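Local atomic coordinates of TIR domain-containing adapter molecule 1 (Homo sapiens, PDB entry 4BSX), a protein that acts as an adaptor in Toll-like receptor signalling of innate immunity, inducing interferon-beta and probably activating NF-kappa-B. Residues P9-L18 and V99-A107; D70-R78 and E90-A98. The protein carries 2 engineered substitutions. All coordinates share one frame; numbering follows the deposited sequence.

Contact 1 of 2, residues P9-L18 and V99-A107; sequences PSLPSAFDIL and VARLYHLLA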
loop_
_atom_site.group_PDB
_atom_site.type_symbol
_atom_site.label_atom_id
_atom_site.label_comp_id
_atom_site.label_asym_id
_atom_site.label_seq_id
_atom_site.Cartn_x
_atom_site.Cartn_y
_atom_site.Cartn_z
ATOM N N PRO A 9 3.850 10.340 -5.180
ATOM C CA PRO A 9 3.574 8.980 -4.679
ATOM C C PRO A 9 2.156 8.857 -4.149
ATOM O O PRO A 9 1.708 9.664 -3.332
ATOM C CB PRO A 9 4.588 8.794 -3.542
ATOM C CG PRO A 9 5.491 9.983 -3.615
ATOM C CD PRO A 9 4.732 11.070 -4.260
ATOM N N SER A 10 1.429 7.865 -4.630
ATOM C CA SER A 10 -0.000 7.829 -4.361
ATOM C C SER A 10 -0.550 6.467 -4.647
ATOM O O SER A 10 0.130 5.615 -5.266
ATOM C CB SER A 10 -0.742 8.882 -5.212
ATOM O OG SER A 10 -0.732 8.536 -6.576
ATOM N N LEU A 11 -1.779 6.246 -4.186
ATOM C CA LEU A 11 -2.418 4.971 -4.409
ATOM C C LEU A 11 -2.536 4.745 -5.910
ATOM O O LEU A 11 -2.068 3.738 -6.390
ATOM C CB LEU A 11 -3.779 4.902 -3.724
ATOM C CG LEU A 11 -3.879 3.912 -2.582
ATOM C CD1 LEU A 11 -5.314 3.815 -2.134
ATOM C CD2 LEU A 11 -3.303 2.507 -2.934
ATOM N N PRO A 12 -3.141 5.698 -6.656
ATOM C CA PRO A 12 -3.270 5.486 -8.114
ATOM C C PRO A 12 -1.923 5.304 -8.824
ATOM O O PRO A 12 -1.828 4.539 -9.777
ATOM C CB PRO A 12 -3.960 6.782 -8.620
ATOM C CG PRO A 12 -4.592 7.411 -7.423
ATOM C CD PRO A 12 -3.765 6.972 -6.214
ATOM N N SER A 13 -0.893 6.017 -8.384
ATOM C CA SER A 13 0.421 5.870 -9.011
ATOM C C SER A 13 1.054 4.509 -8.717
ATOM O O SER A 13 1.735 3.983 -9.555
ATOM C CB SER A 13 1.398 6.966 -8.602
ATOM O OG SER A 13 1.102 8.166 -9.283
ATOM N N ALA A 14 0.833 3.973 -7.518
ATOM C CA ALA A 14 1.298 2.641 -7.188
ATOM C C ALA A 14 0.593 1.635 -8.090
ATOM O O ALA A 14 1.215 0.704 -8.583
ATOM C CB ALA A 14 1.039 2.311 -5.720
ATOM N N PHE A 15 -0.702 1.800 -8.314
ATOM C CA PHE A 15 -1.405 0.908 -9.262
ATOM C C PHE A 15 -0.783 1.014 -10.711
ATOM O O PHE A 15 -0.665 0.018 -11.484
ATOM C CB PHE A 15 -2.894 1.247 -9.281
ATOM C CG PHE A 15 -3.751 0.515 -8.247
ATOM C CD1 PHE A 15 -4.050 -0.833 -8.385
ATOM C CD2 PHE A 15 -4.331 1.211 -7.199
ATOM C CE1 PHE A 15 -4.887 -1.478 -7.463
ATOM C CE2 PHE A 15 -5.163 0.567 -6.264
ATOM C CZ PHE A 15 -5.446 -0.772 -6.405
ATOM N N ASP A 16 -0.367 2.219 -11.090
ATOM C CA ASP A 16 0.226 2.422 -12.414
ATOM C C ASP A 16 1.575 1.732 -12.537
ATOM O O ASP A 16 1.937 1.197 -13.581
ATOM C CB ASP A 16 0.364 3.908 -12.742
ATOM C CG ASP A 16 -0.997 4.576 -13.042
ATOM O OD1 ASP A 16 -1.887 3.888 -13.575
ATOM O OD2 ASP A 16 -1.178 5.767 -12.727
ATOM N N ILE A 17 2.327 1.771 -11.455
ATOM C CA ILE A 17 3.619 1.107 -11.387
ATOM C C ILE A 17 3.484 -0.400 -11.585
ATOM O O ILE A 17 4.264 -0.994 -12.323
ATOM C CB ILE A 17 4.285 1.406 -10.084
ATOM C CG1 ILE A 17 4.755 2.864 -10.098
ATOM C CG2 ILE A 17 5.499 0.501 -9.890
ATOM C CD1 ILE A 17 5.115 3.403 -8.743
ATOM N N LEU A 18 2.498 -0.989 -10.911
ATOM C CA LEU A 18 2.093 -2.370 -11.123
ATOM C C LEU A 18 1.692 -2.611 -12.582
ATOM O O LEU A 18 2.178 -3.555 -13.234
ATOM C CB LEU A 18 0.948 -2.715 -10.155
ATOM C CG LEU A 18 1.351 -2.801 -8.657
ATOM C CD1 LEU A 18 0.219 -3.311 -7.787
ATOM C CD2 LEU A 18 2.564 -3.689 -8.417
ATOM N N VAL A 99 0.642 4.069 1.918
ATOM C CA VAL A 99 1.308 4.372 0.657
ATOM C C VAL A 99 2.841 4.265 0.806
ATOM O O VAL A 99 3.486 3.622 -0.026
ATOM C CB VAL A 99 0.816 5.710 0.048
ATOM C CG1 VAL A 99 1.755 6.212 -1.058
ATOM C CG2 VAL A 99 -0.609 5.548 -0.505
ATOM N N ALA A 100 3.426 4.868 1.842
ATOM C CA ALA A 100 4.865 4.663 2.147
ATOM C C ALA A 100 5.311 3.156 2.180
ATOM O O ALA A 100 6.353 2.768 1.638
ATOM C CB ALA A 100 5.196 5.328 3.491
ATOM N N ARG A 101 4.505 2.329 2.844
ATOM C CA ARG A 101 4.778 0.925 2.987
ATOM C C ARG A 101 4.737 0.210 1.585
ATOM O O ARG A 101 5.646 -0.547 1.191
ATOM C CB ARG A 101 3.765 0.362 3.970
ATOM C CG ARG A 101 4.182 0.577 5.425
ATOM C CD ARG A 101 3.202 0.004 6.469
ATOM N NE ARG A 101 3.759 0.203 7.816
ATOM C CZ ARG A 101 3.178 -0.187 8.947
ATOM N NH1 ARG A 101 2.008 -0.813 8.910
ATOM N NH2 ARG A 101 3.769 0.051 10.126
ATOM N N LEU A 102 3.684 0.493 0.834
ATOM C CA LEU A 102 3.570 0.070 -0.530
ATOM C C LEU A 102 4.779 0.506 -1.364
ATOM O O LEU A 102 5.357 -0.294 -2.084
ATOM C CB LEU A 102 2.275 0.589 -1.126
ATOM C CG LEU A 102 0.993 0.006 -0.516
ATOM C CD1 LEU A 102 -0.186 0.596 -1.269
ATOM C CD2 LEU A 102 0.957 -1.536 -0.538
ATOM N N TYR A 103 5.191 1.757 -1.255
ATOM C CA TYR A 103 6.295 2.203 -2.073
ATOM C C TYR A 103 7.587 1.583 -1.637
ATOM O O TYR A 103 8.522 1.432 -2.454
ATOM C CB TYR A 103 6.399 3.707 -2.115
ATOM C CG TYR A 103 5.645 4.290 -3.301
ATOM C CD1 TYR A 103 4.269 4.363 -3.283
ATOM C CD2 TYR A 103 6.303 4.715 -4.436
ATOM C CE1 TYR A 103 3.570 4.862 -4.322
ATOM C CE2 TYR A 103 5.592 5.229 -5.510
ATOM C CZ TYR A 103 4.223 5.299 -5.440
ATOM O OH TYR A 103 3.472 5.806 -6.478
ATOM N N HIS A 104 7.661 1.205 -0.360
ATOM C CA HIS A 104 8.847 0.541 0.076
ATOM C C HIS A 104 8.996 -0.809 -0.656
ATOM O O HIS A 104 10.062 -1.117 -1.166
ATOM C CB HIS A 104 8.832 0.326 1.573
ATOM C CG HIS A 104 9.875 -0.620 2.022
ATOM N ND1 HIS A 104 11.221 -0.345 1.896
ATOM C CD2 HIS A 104 9.786 -1.864 2.550
ATOM C CE1 HIS A 104 11.917 -1.366 2.364
ATOM N NE2 HIS A 104 11.071 -2.304 2.762
ATOM N N LEU A 105 7.925 -1.603 -0.687
ATOM C CA LEU A 105 7.925 -2.885 -1.388
ATOM C C LEU A 105 8.190 -2.672 -2.877
ATOM O O LEU A 105 9.013 -3.395 -3.474
ATOM C CB LEU A 105 6.616 -3.677 -1.157
ATOM C CG LEU A 105 6.282 -3.835 0.348
ATOM C CD1 LEU A 105 4.872 -4.438 0.638
ATOM C CD2 LEU A 105 7.346 -4.623 1.030
ATOM N N LEU A 106 7.536 -1.679 -3.478
ATOM C CA LEU A 106 7.749 -1.441 -4.898
ATOM C C LEU A 106 9.233 -1.133 -5.222
ATOM O O LEU A 106 9.789 -1.658 -6.204
ATOM C CB LEU A 106 6.842 -0.339 -5.401
ATOM C CG LEU A 106 5.344 -0.639 -5.405
ATOM C CD1 LEU A 106 4.592 0.618 -5.810
ATOM C CD2 LEU A 106 5.016 -1.784 -6.335
ATOM N N ALA A 107 9.878 -0.296 -4.403
ATOM C CA ALA A 107 11.294 0.025 -4.614
ATOM C C ALA A 107 12.234 -1.157 -4.378
ATOM O O ALA A 107 13.264 -1.274 -5.048
ATOM C CB ALA A 107 11.708 1.172 -3.732
#

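Contact 2 of 2, residues D70-R78 and E90-A98; sequences DAVARLVAR and EEPPDVSWA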
loop_
_atom_site.group_PDB
_atom_site.type_symbol
_atom_site.label_atom_id
_atom_site.label_comp_id
_atom_site.label_asym_id
_atom_site.label_seq_id
_atom_site.Cartn_x
_atom_site.Cartn_y
_atom_site.Cartn_z
ATOM N N ASP A 70 -8.717 -3.028 8.450
ATOM C CA ASP A 70 -7.848 -1.935 8.038
ATOM C C ASP A 70 -8.582 -0.957 7.096
ATOM O O ASP A 70 -9.132 -1.363 6.054
ATOM C CB ASP A 70 -6.586 -2.464 7.360
ATOM C CG ASP A 70 -5.679 -1.343 6.874
ATOM O OD1 ASP A 70 -5.047 -0.694 7.728
ATOM O OD2 ASP A 70 -5.610 -1.091 5.656
ATOM N N ALA A 71 -8.578 0.324 7.479
ATOM C CA ALA A 71 -9.377 1.347 6.819
ATOM C C ALA A 71 -8.931 1.553 5.387
ATOM O O ALA A 71 -9.767 1.776 4.498
ATOM C CB ALA A 71 -9.309 2.691 7.601
ATOM N N VAL A 72 -7.621 1.469 5.151
ATOM C CA VAL A 72 -7.108 1.646 3.799
ATOM C C VAL A 72 -7.514 0.426 2.938
ATOM O O VAL A 72 -7.882 0.582 1.766
ATOM C CB VAL A 72 -5.576 1.889 3.780
ATOM C CG1 VAL A 72 -5.062 2.015 2.348
ATOM C CG2 VAL A 72 -5.214 3.125 4.568
ATOM N N ALA A 73 -7.463 -0.774 3.513
ATOM C CA ALA A 73 -7.901 -1.966 2.770
ATOM C C ALA A 73 -9.394 -1.852 2.395
ATOM O O ALA A 73 -9.817 -2.342 1.342
ATOM C CB ALA A 73 -7.652 -3.233 3.571
ATOM N N ARG A 74 -10.167 -1.206 3.266
ATOM C CA ARG A 74 -11.588 -1.005 3.045
ATOM C C ARG A 74 -11.831 -0.032 1.892
ATOM O O ARG A 74 -12.674 -0.285 1.022
ATOM C CB ARG A 74 -12.241 -0.488 4.325
ATOM C CG ARG A 74 -12.451 -1.551 5.362
ATOM C CD ARG A 74 -13.501 -1.124 6.380
ATOM N NE ARG A 74 -13.179 0.112 7.091
ATOM C CZ ARG A 74 -12.447 0.201 8.212
ATOM N NH1 ARG A 74 -11.889 -0.866 8.759
ATOM N NH2 ARG A 74 -12.238 1.388 8.778
ATOM N N LEU A 75 -11.094 1.084 1.908
ATOM C CA LEU A 75 -11.117 2.053 0.825
ATOM C C LEU A 75 -10.748 1.409 -0.529
ATOM O O LEU A 75 -11.353 1.704 -1.555
ATOM C CB LEU A 75 -10.147 3.188 1.126
ATOM C CG LEU A 75 -10.234 4.387 0.148
ATOM C CD1 LEU A 75 -11.367 5.361 0.581
ATOM C CD2 LEU A 75 -8.913 5.155 0.020
ATOM N N VAL A 76 -9.723 0.560 -0.526
ATOM C CA VAL A 76 -9.331 -0.199 -1.728
ATOM C C VAL A 76 -10.426 -1.175 -2.187
ATOM O O VAL A 76 -10.731 -1.266 -3.367
ATOM C CB VAL A 76 -7.979 -0.917 -1.541
ATOM C CG1 VAL A 76 -7.739 -1.899 -2.686
ATOM C CG2 VAL A 76 -6.853 0.113 -1.472
ATOM N N ALA A 77 -11.066 -1.862 -1.266
ATOM C CA ALA A 77 -12.131 -2.770 -1.650
ATOM C C ALA A 77 -13.243 -2.017 -2.379
ATOM O O ALA A 77 -13.787 -2.488 -3.384
ATOM C CB ALA A 77 -12.703 -3.456 -0.399
ATOM N N ARG A 78 -13.601 -0.851 -1.841
ATOM C CA ARG A 78 -14.726 -0.104 -2.344
ATOM C C ARG A 78 -14.403 0.610 -3.619
ATOM O O ARG A 78 -15.149 0.526 -4.566
ATOM C CB ARG A 78 -15.201 0.913 -1.306
ATOM C CG ARG A 78 -15.896 0.285 -0.144
ATOM C CD ARG A 78 -15.830 1.191 1.081
ATOM N NE ARG A 78 -16.254 0.459 2.263
ATOM C CZ ARG A 78 -16.129 0.899 3.507
ATOM N NH1 ARG A 78 -15.599 2.095 3.745
ATOM N NH2 ARG A 78 -16.567 0.151 4.507
ATOM N N GLU A 90 -18.368 6.111 6.123
ATOM C CA GLU A 90 -17.229 6.593 6.878
ATOM C C GLU A 90 -16.452 7.532 5.977
ATOM O O GLU A 90 -16.494 7.413 4.754
ATOM C CB GLU A 90 -16.347 5.444 7.400
ATOM C CG GLU A 90 -15.737 4.572 6.330
ATOM C CD GLU A 90 -14.685 3.578 6.871
ATOM O OE1 GLU A 90 -13.696 3.987 7.510
ATOM O OE2 GLU A 90 -14.853 2.380 6.607
ATOM N N GLU A 91 -15.749 8.465 6.595
ATOM C CA GLU A 91 -14.932 9.415 5.875
ATOM C C GLU A 91 -13.648 8.711 5.432
ATOM O O GLU A 91 -13.151 7.830 6.154
ATOM C CB GLU A 91 -14.637 10.614 6.783
ATOM C CG GLU A 91 -15.903 11.253 7.442
ATOM C CD GLU A 91 -15.543 12.448 8.309
ATOM O OE1 GLU A 91 -14.545 13.114 7.958
ATOM O OE2 GLU A 91 -16.234 12.725 9.332
ATOM N N PRO A 92 -13.122 9.079 4.241
ATOM C CA PRO A 92 -11.931 8.452 3.644
ATOM C C PRO A 92 -10.775 8.542 4.603
ATOM O O PRO A 92 -10.652 9.598 5.228
ATOM C CB PRO A 92 -11.615 9.343 2.440
ATOM C CG PRO A 92 -12.883 10.062 2.136
ATOM C CD PRO A 92 -13.615 10.202 3.425
ATOM N N PRO A 93 -9.935 7.489 4.698
ATOM C CA PRO A 93 -8.796 7.485 5.615
ATOM C C PRO A 93 -7.586 8.186 4.987
ATOM O O PRO A 93 -7.452 8.290 3.755
ATOM C CB PRO A 93 -8.509 6.007 5.755
ATOM C CG PRO A 93 -8.754 5.504 4.374
ATOM C CD PRO A 93 -9.902 6.301 3.832
ATOM N N ASP A 94 -6.742 8.690 5.858
ATOM C CA ASP A 94 -5.374 9.064 5.546
ATOM C C ASP A 94 -4.666 7.807 5.041
ATOM O O ASP A 94 -4.661 6.799 5.729
ATOM C CB ASP A 94 -4.705 9.511 6.845
ATOM C CG ASP A 94 -3.264 9.866 6.662
ATOM O OD1 ASP A 94 -2.887 10.258 5.529
ATOM O OD2 ASP A 94 -2.527 9.767 7.670
ATOM N N VAL A 95 -4.109 7.863 3.829
ATOM C CA VAL A 95 -3.475 6.695 3.221
ATOM C C VAL A 95 -1.941 6.810 3.201
ATOM O O VAL A 95 -1.264 5.968 2.638
ATOM C CB VAL A 95 -4.017 6.415 1.766
ATOM C CG1 VAL A 95 -5.534 6.288 1.774
ATOM C CG2 VAL A 95 -3.488 7.456 0.733
ATOM N N SER A 96 -1.376 7.839 3.815
ATOM C CA SER A 96 0.013 8.188 3.523
ATOM C C SER A 96 1.009 7.120 4.027
ATOM O O SER A 96 2.037 6.865 3.383
ATOM C CB SER A 96 0.329 9.563 4.109
ATOM O OG SER A 96 0.297 9.516 5.534
ATOM N N TRP A 97 0.668 6.461 5.135
ATOM C CA TRP A 97 1.558 5.500 5.784
ATOM C C TRP A 97 1.510 4.202 4.973
ATOM O O TRP A 97 2.521 3.607 4.646
ATOM C CB TRP A 97 1.133 5.259 7.245
ATOM C CG TRP A 97 2.184 4.559 8.114
ATOM C CD1 TRP A 97 3.273 3.854 7.689
ATOM C CD2 TRP A 97 2.231 4.531 9.551
ATOM N NE1 TRP A 97 3.993 3.384 8.770
ATOM C CE2 TRP A 97 3.372 3.783 9.923
ATOM C CE3 TRP A 97 1.417 5.066 10.561
ATOM C CZ2 TRP A 97 3.717 3.551 11.266
ATOM C CZ3 TRP A 97 1.747 4.820 11.887
ATOM C CH2 TRP A 97 2.895 4.083 12.228
ATOM N N ALA A 98 0.296 3.778 4.674
ATOM C CA ALA A 98 0.059 2.661 3.796
ATOM C C ALA A 98 0.781 2.877 2.475
ATOM O O ALA A 98 1.463 1.995 1.959
ATOM C CB ALA A 98 -1.434 2.521 3.561
HETATM O O HOH W 1 -16.790 1.175 7.430
#

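Contact 1 of 2, residues P9-L18 and V99-A107
Pro-9 lays its CB over one face of the Tyr-103 ring, 4.1 Å from the ring centroid and 14° off the ring normal. This is a CH-pi contact. The backbone oxygen of Ser-10 meets the edge of the same ring, near its plane. Ser-10 N gives a weak hydrogen bond of 3.4 Å to Tyr-103 OH. Ser-10 is also the N-cap of helix 11-19, its OG accepting from Ser-13 N at 3.1 Å. Ala-14 CB touches both Tyr-103 CE1 and Leu-106 CD1. Ile-17 has CG1 anti to the carbonyl carbon (chi1 -72°) and an extended chi2, which carries CD1 obliquely to within 3.7 Å of Tyr-103 CE2. With Tyr-103 replaced by an alanine, Pro-9, Ala-14 and Ile-17 would probably lose the ring they share, opening a gap. Leu-18 and Leu-106 meet CD2 to CD2 at 3.7 Å. At the N-terminal end of helix 11-19, Leu-11 CD2 meets Leu-102 CD1, and Val-99 packs against the backbone N of Ser-10 and of Leu-11. This is a buried, nearly parallel helix pair of the all-helical TRIF N-terminal domain, the segment axes 19° and 10.4 Å apart. Helix 43-53 packs on Leu-102 through Leu-46 and Met-49, and Val-119 of helix 114-130 touches Pro-9.

Contact 2 of 2, residues D70-R78 and E90-A98
Glu-90 holds CG between its backbone N and carbonyl carbon (chi1 61°), and an extended chain then carries the carboxylate to two arginines. Arg-74 meets it with a chain bent at chi3 (-59°). Its guanidinium grips the carboxylate side-on: NE binds Glu-90 OE2 at 2.9 Å and NH2 binds Glu-90 OE1 at 3.2 Å. Both oxygens use their syn lone pairs, and the two planes are nearly coplanar. Arg-78, one helical turn on, gives NH1 to Glu-90 OE2 at 3.0 Å from above the carboxylate plane. OE2 is thus held by two arginines, which would probably favour the charged carboxylate. The three residues form a salt-bridge network on the surface of this all-helical domain, between helix 71-79 and the irregular segment that leads into helix 96-108. Arg-74 NH1 has a further partner in the backbone oxygen of Lys-68. Beyond the charges the contact is apolar. The Pro-93 ring lies on the helix, with CB 3.9 Å from Ala-71 CB and CD 3.7 Å from Leu-75 CD1. Leu-75 CD2 meets Val-95 CG1 at 4.0 Å, the two chains set across each other. Val-72 CG1 packs on Ala-98 CB at 3.9 Å, while Leu-45 of helix 43-53 also touches Val-72.

From the N terminus, the chain enters helix 11-19, the first side of contact 1. It then passes through helices 23-33, 43-53 and 57-65 before helix 71-79, the first side of contact 2. A short excursion of eleven residues follows, and segment 90-98 closes contact 2. The chain runs straight on into 99-107, which closes contact 1 over a much longer loop of 80 residues. The short loop therefore nests within the long one. Helix 96-108 serves both contacts, residues 96-98 in contact 2 and 99-107 in contact 1. Leu-11 CD1 packs on Val-76 CG2 at 4.1 Å. Together they tie helix 11-19 to helix 96-108, and helix 71-79 to the irregular segment leading into it and to its first turn.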